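Side-chain contacts in phosphoribosylamine--glycine ligase (Thermotoga maritima, PDB 1VKZ), which catalyses the ATP-dependent joining of glycine to 5-phosphoribosylamine, giving glycinamide ribonucleotide, ADP and phosphate in de novo purine biosynthesis: residues 106-111 with 124-129; 135-140 with 165-170; 172-177 with 184-189. One frame throughout, in Å; residues are numbered along the deposited sequence.

Interaction 1: 106-111 with 124-129; sequences SKVYAK and FEVAET
K111, on the helix 107-116, lies with its aliphatic chain across one face of the ring of F124, the first residue of the edge strand 124-127. CB of K111 sits 3.8 Å from the centroid of the F124 ring and 10° off its normal, a CH-pi contact over the centre. The lysine chain bends at chi2 and chi3 (-59° and -143°), which carries it back over the ring toward the strand, and CE of K111 ends 3.8 Å from CB of F124. A long, flexible side chain suits this place because its methylenes cover the aromatic face while its amine reaches further, to A122 O, T121 OG1 and a salt bridge with D189. One turn earlier, V108 CG1 meets V126 CG2 at 3.8 Å, the two branched side chains crossing at about a right angle. A leucine in place of F124 takes away the flat face under K111 CB and would probably leave the lysine methylenes less well covered, though still tethered at NZ. Helix and sheet of the ATP-grasp region thus join without a hydrogen bond between the segments: CH-pi and dispersion contacts hold the methylenes, and D189 probably offsets the amine's charge.

Interaction 2: 135-140 with 165-170; sequences EKIKKF and ETIEKG
I137 and the pair T166 and I167 make one contact between two helices, 130-137 and 163-175, in the ATP-grasp domain, where both helices pack against the antiparallel sheet that contains strands 144-148 and 186-190. I137 divides its branches between the partners: CD1 approaches T166 CG2 at 4.1 Å, and CG2 approaches I167 CD1 at 4.2 Å. CG1 of I137 is roughly anti to the backbone N (chi1 -150°), and the bend at chi2 (61°) sets CD1 toward T166 while CG2 faces I167. The contact is small and wholly apolar, and the beta-branched isoleucine suits it because one side chain presents two separate methyl groups. T166 does two jobs: its methyl faces I137, while its hydroxyl is hydrogen-bonded to S162 O, so that a polar atom in a buried position is satisfied by a carbonyl just before the start of the helix. I167 reaches over with the end of its chain, its CD1 lying nearer the facing segment than the direction of its CB would suggest.

Further out, the sheet supports these residues from below. I137 touches Y144, I146 and I188, and T166 touches Y144, I146 and L160, so strand side chains fill in beneath the helix pair. A type I beta turn runs from I137 to F140. That turn is closed by a backbone hydrogen bond from F140 N to I137 O, 3.0 Å long.

Interaction 3: 172-177 with 184-189; sequences KLIIGE and GPVVID
G184 O is gripped by two groups: a water donates to it at 2.7 Å and also to L173 O, while I174 CA offers G184 O a CA-H...O contact at 3.5 Å. The same glycine gives a hydrogen bond from its N to the carbonyl oxygen of I174, near the end of the helix 163-175, at 2.8 Å. This bond is nearly straight, 171° at the hydrogen, and lies in the carbonyl plane on a lone pair. Glycine suits this position because its phi of 122° would jam a side chain against the preceding carbonyl oxygen.

Beyond this polar junction the strand turns V186 toward the helix. Its CG1 meets I174 CG1 at 3.7 Å, the two beta-branched side chains crossing at about a right angle, and L173 CD2 reaches the same methyl at 4.2 Å. At chi1 -58° both methyls of V186 face I174: CG2 lies 4.0 Å from I174 CG1. Compact branched residues suit a layer where L173 and V186 also touch I146 of the neighbouring strand. One backbone bond and a bridging water, with aliphatic packing below, join a helix to the next strand of an antiparallel sheet in the ATP-grasp fold.

In the fold
Interactions 1 and 3 meet through neighbouring strands: A127 O and V186 N, like E125 O and I188 N, lie 2.8 Å apart as probable backbone hydrogen bonds. Their centres are about 9 Å apart. Interaction 2 shares helix 163-175 with interaction 3, and K136 CB lies 3.7 Å from I188 CD1; it also meets interaction 1 in the salt bridge of K139 NZ with E125 OE2, 2.6 Å. Interaction 3 and most of interaction 2 lie in the range 137-198, predicted as the ATP-binding region. The side chain of K111 comes about 8 Å from that of E285, a predicted magnesium ligand, and the side chain of L173 about 12 Å from that of E285; interaction 2 lies away from the predicted metal ligands.

Interaction 1: 106-111 with 124-129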
loop_
_atom_site.group_PDB
_atom_site.type_symbol
_atom_site.label_atom_id
_atom_site.label_comp_id
_atom_site.label_asym_id
_atom_site.label_seq_id
_atom_site.Cartn_x
_atom_site.Cartn_y
_atom_site.Cartn_z
ATOM N N SER A 106 6.364 -1.295 -13.743
ATOM C CA SER A 106 5.938 -1.552 -15.088
ATOM C C SER A 106 4.857 -2.620 -15.057
ATOM O O SER A 106 5.159 -3.816 -14.929
ATOM C CB SER A 106 7.096 -2.068 -15.920
ATOM O OG SER A 106 6.674 -2.381 -17.242
ATOM N N LYS A 107 3.602 -2.187 -15.180
ATOM C CA LYS A 107 2.500 -3.100 -15.211
ATOM C C LYS A 107 2.568 -4.030 -16.427
ATOM O O LYS A 107 2.092 -5.139 -16.362
ATOM C CB LYS A 107 1.194 -2.330 -15.142
ATOM C CG LYS A 107 0.880 -1.831 -13.759
ATOM C CD LYS A 107 -0.529 -1.218 -13.658
ATOM C CE LYS A 107 -0.823 -0.676 -12.242
ATOM N NZ LYS A 107 -1.080 -1.816 -11.312
ATOM N N VAL A 108 3.196 -3.587 -17.515
ATOM C CA VAL A 108 3.433 -4.453 -18.652
ATOM C C VAL A 108 4.442 -5.543 -18.338
ATOM O O VAL A 108 4.201 -6.715 -18.644
ATOM C CB VAL A 108 3.964 -3.693 -19.838
ATOM C CG1 VAL A 108 4.209 -4.651 -21.006
ATOM C CG2 VAL A 108 2.968 -2.597 -20.235
ATOM N N TYR A 109 5.591 -5.161 -17.761
ATOM C CA TYR A 109 6.550 -6.158 -17.348
ATOM C C TYR A 109 5.887 -7.167 -16.439
ATOM O O TYR A 109 6.129 -8.357 -16.574
ATOM C CB TYR A 109 7.762 -5.544 -16.669
ATOM C CG TYR A 109 8.709 -6.570 -16.052
ATOM C CD1 TYR A 109 9.679 -7.196 -16.816
ATOM C CD2 TYR A 109 8.615 -6.918 -14.713
ATOM C CE1 TYR A 109 10.554 -8.124 -16.252
ATOM C CE2 TYR A 109 9.469 -7.843 -14.150
ATOM C CZ TYR A 109 10.431 -8.434 -14.928
ATOM O OH TYR A 109 11.277 -9.350 -14.379
ATOM N N ALA A 110 5.035 -6.709 -15.517
ATOM C CA ALA A 110 4.474 -7.603 -14.519
ATOM C C ALA A 110 3.666 -8.672 -15.193
ATOM O O ALA A 110 3.749 -9.848 -14.825
ATOM C CB ALA A 110 3.635 -6.823 -13.500
ATOM N N LYS A 111 2.922 -8.282 -16.224
ATOM C CA LYS A 111 2.075 -9.227 -16.966
ATOM C C LYS A 111 2.843 -10.258 -17.741
ATOM O O LYS A 111 2.427 -11.412 -17.822
ATOM C CB LYS A 111 1.173 -8.475 -17.932
ATOM C CG LYS A 111 -0.000 -7.884 -17.276
ATOM C CD LYS A 111 -0.844 -8.964 -16.608
ATOM C CE LYS A 111 -2.344 -8.685 -16.703
ATOM N NZ LYS A 111 -3.157 -9.932 -16.485
ATOM N N PHE A 124 -4.840 -10.450 -21.244
ATOM C CA PHE A 124 -4.414 -9.073 -21.448
ATOM C C PHE A 124 -3.756 -8.894 -22.802
ATOM O O PHE A 124 -3.207 -9.839 -23.343
ATOM C CB PHE A 124 -3.372 -8.685 -20.367
ATOM C CG PHE A 124 -2.035 -9.353 -20.566
ATOM C CD1 PHE A 124 -1.793 -10.633 -20.074
ATOM C CD2 PHE A 124 -1.028 -8.730 -21.302
ATOM C CE1 PHE A 124 -0.556 -11.260 -20.311
ATOM C CE2 PHE A 124 0.179 -9.361 -21.520
ATOM C CZ PHE A 124 0.396 -10.635 -21.045
ATOM N N GLU A 125 -3.760 -7.666 -23.308
ATOM C CA GLU A 125 -2.894 -7.282 -24.427
ATOM C C GLU A 125 -2.157 -6.015 -24.040
ATOM O O GLU A 125 -2.528 -5.348 -23.076
ATOM C CB GLU A 125 -3.713 -6.997 -25.687
ATOM C CG GLU A 125 -4.561 -8.148 -26.227
ATOM C CD GLU A 125 -3.755 -9.218 -26.954
ATOM O OE1 GLU A 125 -2.502 -9.183 -26.934
ATOM O OE2 GLU A 125 -4.396 -10.105 -27.559
ATOM N N VAL A 126 -1.131 -5.671 -24.807
ATOM C CA VAL A 126 -0.393 -4.426 -24.609
ATOM C C VAL A 126 -0.614 -3.466 -25.771
ATOM O O VAL A 126 -0.343 -3.793 -26.930
ATOM C CB VAL A 126 1.120 -4.680 -24.472
ATOM C CG1 VAL A 126 1.876 -3.350 -24.263
ATOM C CG2 VAL A 126 1.391 -5.664 -23.316
ATOM N N ALA A 127 -1.105 -2.274 -25.457
ATOM C CA ALA A 127 -1.240 -1.216 -26.457
ATOM C C ALA A 127 -0.220 -0.111 -26.174
ATOM O O ALA A 127 -0.281 0.564 -25.130
ATOM C CB ALA A 127 -2.670 -0.659 -26.469
ATOM N N GLU A 128 0.722 0.029 -27.107
ATOM C CA GLU A 128 1.786 1.006 -27.037
ATOM C C GLU A 128 1.402 2.323 -27.713
ATOM O O GLU A 128 2.009 3.352 -27.424
ATOM C CB GLU A 128 3.075 0.432 -27.657
ATOM C CG GLU A 128 4.066 -0.048 -26.600
ATOM C CD GLU A 128 5.034 -1.126 -27.071
ATOM O OE1 GLU A 128 5.643 -0.969 -28.170
ATOM O OE2 GLU A 128 5.202 -2.126 -26.311
ATOM N N THR A 129 0.412 2.282 -28.612
ATOM C CA THR A 129 -0.163 3.488 -29.228
ATOM C C THR A 129 -1.697 3.420 -29.185
ATOM O O THR A 129 -2.266 2.334 -29.019
ATOM C CB THR A 129 0.294 3.679 -30.697
ATOM O OG1 THR A 129 -0.498 2.861 -31.574
ATOM C CG2 THR A 129 1.730 3.221 -30.914
#

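Interaction 2: 135-140 with 165-170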
loop_
_atom_site.group_PDB
_atom_site.type_symbol
_atom_site.label_atom_id
_atom_site.label_comp_id
_atom_site.label_asym_id
_atom_site.label_seq_id
_atom_site.Cartn_x
_atom_site.Cartn_y
_atom_site.Cartn_z
ATOM N N GLU A 135 -7.441 -1.356 -32.118
ATOM C CA GLU A 135 -7.398 -2.728 -32.625
ATOM C C GLU A 135 -7.583 -3.710 -31.480
ATOM O O GLU A 135 -8.514 -4.508 -31.487
ATOM C CB GLU A 135 -6.061 -2.993 -33.350
ATOM C CG GLU A 135 -5.850 -4.422 -33.870
ATOM C CD GLU A 135 -4.924 -5.281 -32.995
ATOM O OE1 GLU A 135 -3.681 -5.201 -33.169
ATOM O OE2 GLU A 135 -5.434 -6.058 -32.144
ATOM N N LYS A 136 -6.703 -3.623 -30.486
ATOM C CA LYS A 136 -6.644 -4.617 -29.422
ATOM C C LYS A 136 -7.833 -4.558 -28.453
ATOM O O LYS A 136 -8.099 -5.536 -27.746
ATOM C CB LYS A 136 -5.298 -4.522 -28.674
ATOM C CG LYS A 136 -4.087 -4.784 -29.598
ATOM C CD LYS A 136 -2.763 -4.540 -28.903
ATOM C CE LYS A 136 -1.599 -4.513 -29.900
ATOM N NZ LYS A 136 -0.894 -5.810 -29.957
ATOM N N ILE A 137 -8.560 -3.443 -28.418
ATOM C CA ILE A 137 -9.703 -3.359 -27.517
ATOM C C ILE A 137 -10.844 -4.291 -27.971
ATOM O O ILE A 137 -11.631 -4.774 -27.149
ATOM C CB ILE A 137 -10.177 -1.883 -27.316
ATOM C CG1 ILE A 137 -10.805 -1.706 -25.927
ATOM C CG2 ILE A 137 -11.121 -1.426 -28.445
ATOM C CD1 ILE A 137 -9.840 -2.007 -24.785
ATOM N N LYS A 138 -10.895 -4.572 -29.272
ATOM C CA LYS A 138 -11.941 -5.422 -29.856
ATOM C C LYS A 138 -11.900 -6.866 -29.354
ATOM O O LYS A 138 -12.905 -7.577 -29.450
ATOM C CB LYS A 138 -11.877 -5.397 -31.396
ATOM C CG LYS A 138 -12.409 -4.103 -32.018
ATOM C CD LYS A 138 -12.226 -4.063 -33.544
ATOM C CE LYS A 138 -10.863 -3.511 -33.925
ATOM N NZ LYS A 138 -10.643 -3.431 -35.392
ATOM N N LYS A 139 -10.755 -7.288 -28.815
ATOM C CA LYS A 139 -10.634 -8.599 -28.168
ATOM C C LYS A 139 -11.341 -8.723 -26.793
ATOM O O LYS A 139 -11.336 -9.801 -26.197
ATOM C CB LYS A 139 -9.153 -8.958 -27.989
ATOM C CG LYS A 139 -8.408 -9.268 -29.291
ATOM C CD LYS A 139 -7.011 -9.822 -28.974
ATOM C CE LYS A 139 -6.210 -10.174 -30.240
ATOM N NZ LYS A 139 -4.994 -11.013 -29.940
ATOM N N PHE A 140 -11.949 -7.645 -26.295
ATOM C CA PHE A 140 -12.511 -7.632 -24.941
ATOM C C PHE A 140 -13.956 -7.205 -24.923
ATOM O O PHE A 140 -14.460 -6.643 -25.887
ATOM C CB PHE A 140 -11.712 -6.682 -24.052
ATOM C CG PHE A 140 -10.280 -7.098 -23.848
ATOM C CD1 PHE A 140 -9.309 -6.743 -24.762
ATOM C CD2 PHE A 140 -9.906 -7.815 -22.712
ATOM C CE1 PHE A 140 -8.015 -7.104 -24.577
ATOM C CE2 PHE A 140 -8.611 -8.173 -22.512
ATOM C CZ PHE A 140 -7.656 -7.825 -23.449
ATOM N N GLU A 165 -15.455 5.592 -24.514
ATOM C CA GLU A 165 -14.842 6.261 -23.362
ATOM C C GLU A 165 -13.509 5.601 -23.009
ATOM O O GLU A 165 -12.597 6.256 -22.538
ATOM C CB GLU A 165 -15.815 6.204 -22.172
ATOM C CG GLU A 165 -15.301 6.734 -20.830
ATOM C CD GLU A 165 -16.411 6.833 -19.772
ATOM O OE1 GLU A 165 -17.318 5.960 -19.742
ATOM O OE2 GLU A 165 -16.380 7.788 -18.961
ATOM N N THR A 166 -13.422 4.296 -23.242
ATOM C CA THR A 166 -12.193 3.547 -23.079
ATOM C C THR A 166 -11.131 3.957 -24.102
ATOM O O THR A 166 -9.946 4.144 -23.758
ATOM C CB THR A 166 -12.482 2.041 -23.202
ATOM O OG1 THR A 166 -13.480 1.653 -22.249
ATOM C CG2 THR A 166 -11.286 1.231 -22.819
ATOM N N ILE A 167 -11.540 4.084 -25.356
ATOM C CA ILE A 167 -10.606 4.462 -26.389
ATOM C C ILE A 167 -10.191 5.916 -26.170
ATOM O O ILE A 167 -9.017 6.237 -26.254
ATOM C CB ILE A 167 -11.250 4.260 -27.768
ATOM C CG1 ILE A 167 -11.425 2.768 -28.041
ATOM C CG2 ILE A 167 -10.400 4.886 -28.873
ATOM C CD1 ILE A 167 -12.464 2.479 -29.145
ATOM N N GLU A 168 -11.158 6.784 -25.867
ATOM C CA GLU A 168 -10.891 8.219 -25.677
ATOM C C GLU A 168 -9.933 8.489 -24.525
ATOM O O GLU A 168 -8.942 9.187 -24.705
ATOM C CB GLU A 168 -12.198 8.996 -25.468
ATOM N N LYS A 169 -10.215 7.923 -23.354
ATOM C CA LYS A 169 -9.377 8.127 -22.168
ATOM C C LYS A 169 -8.095 7.305 -22.226
ATOM O O LYS A 169 -7.015 7.775 -21.836
ATOM C CB LYS A 169 -10.144 7.778 -20.882
ATOM C CG LYS A 169 -11.203 8.794 -20.521
ATOM C CD LYS A 169 -12.000 8.423 -19.269
ATOM C CE LYS A 169 -13.262 9.315 -19.179
ATOM N NZ LYS A 169 -14.309 8.793 -18.252
ATOM N N GLY A 170 -8.214 6.073 -22.698
ATOM C CA GLY A 170 -7.058 5.195 -22.783
ATOM C C GLY A 170 -6.019 5.684 -23.772
ATOM O O GLY A 170 -4.814 5.473 -23.578
#

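Interaction 3: 172-177 with 184-189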
loop_
_atom_site.group_PDB
_atom_site.type_symbol
_atom_site.label_atom_id
_atom_site.label_comp_id
_atom_site.label_asym_id
_atom_site.label_seq_id
_atom_site.Cartn_x
_atom_site.Cartn_y
_atom_site.Cartn_z
ATOM N N LYS A 172 -5.546 8.896 -24.515
ATOM C CA LYS A 172 -4.987 10.041 -23.797
ATOM C C LYS A 172 -4.056 9.576 -22.734
ATOM O O LYS A 172 -3.064 10.226 -22.471
ATOM C CB LYS A 172 -6.073 10.873 -23.104
ATOM C CG LYS A 172 -6.837 11.811 -24.008
ATOM C CD LYS A 172 -7.905 12.559 -23.226
ATOM C CE LYS A 172 -8.832 13.348 -24.154
ATOM N NZ LYS A 172 -9.681 12.439 -24.986
ATOM N N LEU A 173 -4.390 8.456 -22.105
ATOM C CA LEU A 173 -3.503 7.849 -21.101
ATOM C C LEU A 173 -2.181 7.364 -21.709
ATOM O O LEU A 173 -1.132 7.442 -21.070
ATOM C CB LEU A 173 -4.208 6.689 -20.383
ATOM C CG LEU A 173 -3.450 5.991 -19.232
ATOM C CD1 LEU A 173 -3.046 6.974 -18.155
ATOM C CD2 LEU A 173 -4.269 4.912 -18.620
ATOM N N ILE A 174 -2.247 6.832 -22.927
ATOM C CA ILE A 174 -1.046 6.399 -23.646
ATOM C C ILE A 174 -0.147 7.609 -23.969
ATOM O O ILE A 174 1.050 7.588 -23.711
ATOM C CB ILE A 174 -1.417 5.629 -24.968
ATOM C CG1 ILE A 174 -2.050 4.271 -24.663
ATOM C CG2 ILE A 174 -0.173 5.400 -25.847
ATOM C CD1 ILE A 174 -2.942 3.741 -25.760
ATOM N N ILE A 175 -0.756 8.664 -24.502
ATOM C CA ILE A 175 -0.029 9.825 -25.023
ATOM C C ILE A 175 0.314 10.869 -23.956
ATOM O O ILE A 175 0.895 11.894 -24.272
ATOM C CB ILE A 175 -0.842 10.471 -26.115
ATOM C CG1 ILE A 175 -1.192 9.443 -27.183
ATOM C CG2 ILE A 175 -0.068 11.635 -26.761
ATOM C CD1 ILE A 175 -2.349 9.899 -28.063
ATOM N N GLY A 176 -0.034 10.608 -22.700
ATOM C CA GLY A 176 0.301 11.507 -21.601
ATOM C C GLY A 176 -0.647 12.676 -21.434
ATOM O O GLY A 176 -0.372 13.584 -20.661
ATOM N N GLU A 177 -1.773 12.635 -22.135
ATOM C CA GLU A 177 -2.815 13.643 -21.982
ATOM C C GLU A 177 -3.886 13.307 -20.929
ATOM O O GLU A 177 -4.690 14.159 -20.577
ATOM C CB GLU A 177 -3.432 13.967 -23.357
ATOM C CG GLU A 177 -2.367 14.448 -24.336
ATOM C CD GLU A 177 -2.918 15.147 -25.554
ATOM O OE1 GLU A 177 -4.000 14.745 -26.045
ATOM O OE2 GLU A 177 -2.250 16.091 -26.030
ATOM N N GLY A 184 2.988 6.248 -22.136
ATOM C CA GLY A 184 3.570 4.973 -22.489
ATOM C C GLY A 184 2.503 3.899 -22.560
ATOM O O GLY A 184 1.309 4.181 -22.411
ATOM N N PRO A 185 2.939 2.662 -22.773
ATOM C CA PRO A 185 2.027 1.580 -23.084
ATOM C C PRO A 185 0.974 1.408 -22.015
ATOM O O PRO A 185 1.152 1.879 -20.881
ATOM C CB PRO A 185 2.939 0.349 -23.119
ATOM C CG PRO A 185 4.335 0.896 -23.333
ATOM C CD PRO A 185 4.344 2.219 -22.704
ATOM N N VAL A 186 -0.115 0.736 -22.388
ATOM C CA VAL A 186 -1.134 0.325 -21.435
ATOM C C VAL A 186 -1.421 -1.158 -21.561
ATOM O O VAL A 186 -1.298 -1.755 -22.622
ATOM C CB VAL A 186 -2.445 1.115 -21.582
ATOM C CG1 VAL A 186 -2.184 2.587 -21.425
ATOM C CG2 VAL A 186 -3.136 0.822 -22.919
ATOM N N VAL A 187 -1.762 -1.751 -20.436
ATOM C CA VAL A 187 -2.309 -3.101 -20.402
ATOM C C VAL A 187 -3.828 -3.004 -20.612
ATOM O O VAL A 187 -4.513 -2.145 -20.043
ATOM C CB VAL A 187 -2.031 -3.828 -19.034
ATOM C CG1 VAL A 187 -2.473 -5.297 -19.088
ATOM C CG2 VAL A 187 -0.536 -3.713 -18.657
ATOM N N ILE A 188 -4.347 -3.898 -21.433
ATOM C CA ILE A 188 -5.772 -4.061 -21.520
ATOM C C ILE A 188 -6.002 -5.370 -20.804
ATOM O O ILE A 188 -5.446 -6.381 -21.185
ATOM C CB ILE A 188 -6.210 -4.096 -22.974
ATOM C CG1 ILE A 188 -5.472 -2.981 -23.762
ATOM C CG2 ILE A 188 -7.736 -3.947 -23.049
ATOM C CD1 ILE A 188 -5.614 -3.039 -25.265
ATOM N N ASP A 189 -6.763 -5.339 -19.723
ATOM C CA ASP A 189 -6.940 -6.511 -18.906
ATOM C C ASP A 189 -8.380 -6.989 -19.048
ATOM O O ASP A 189 -9.332 -6.207 -19.088
ATOM C CB ASP A 189 -6.622 -6.173 -17.442
ATOM C CG ASP A 189 -5.647 -7.174 -16.771
ATOM O OD1 ASP A 189 -5.147 -8.075 -17.470
ATOM O OD2 ASP A 189 -5.345 -7.141 -15.537
HETATM O O HOH W 1 0.398 5.474 -20.208
#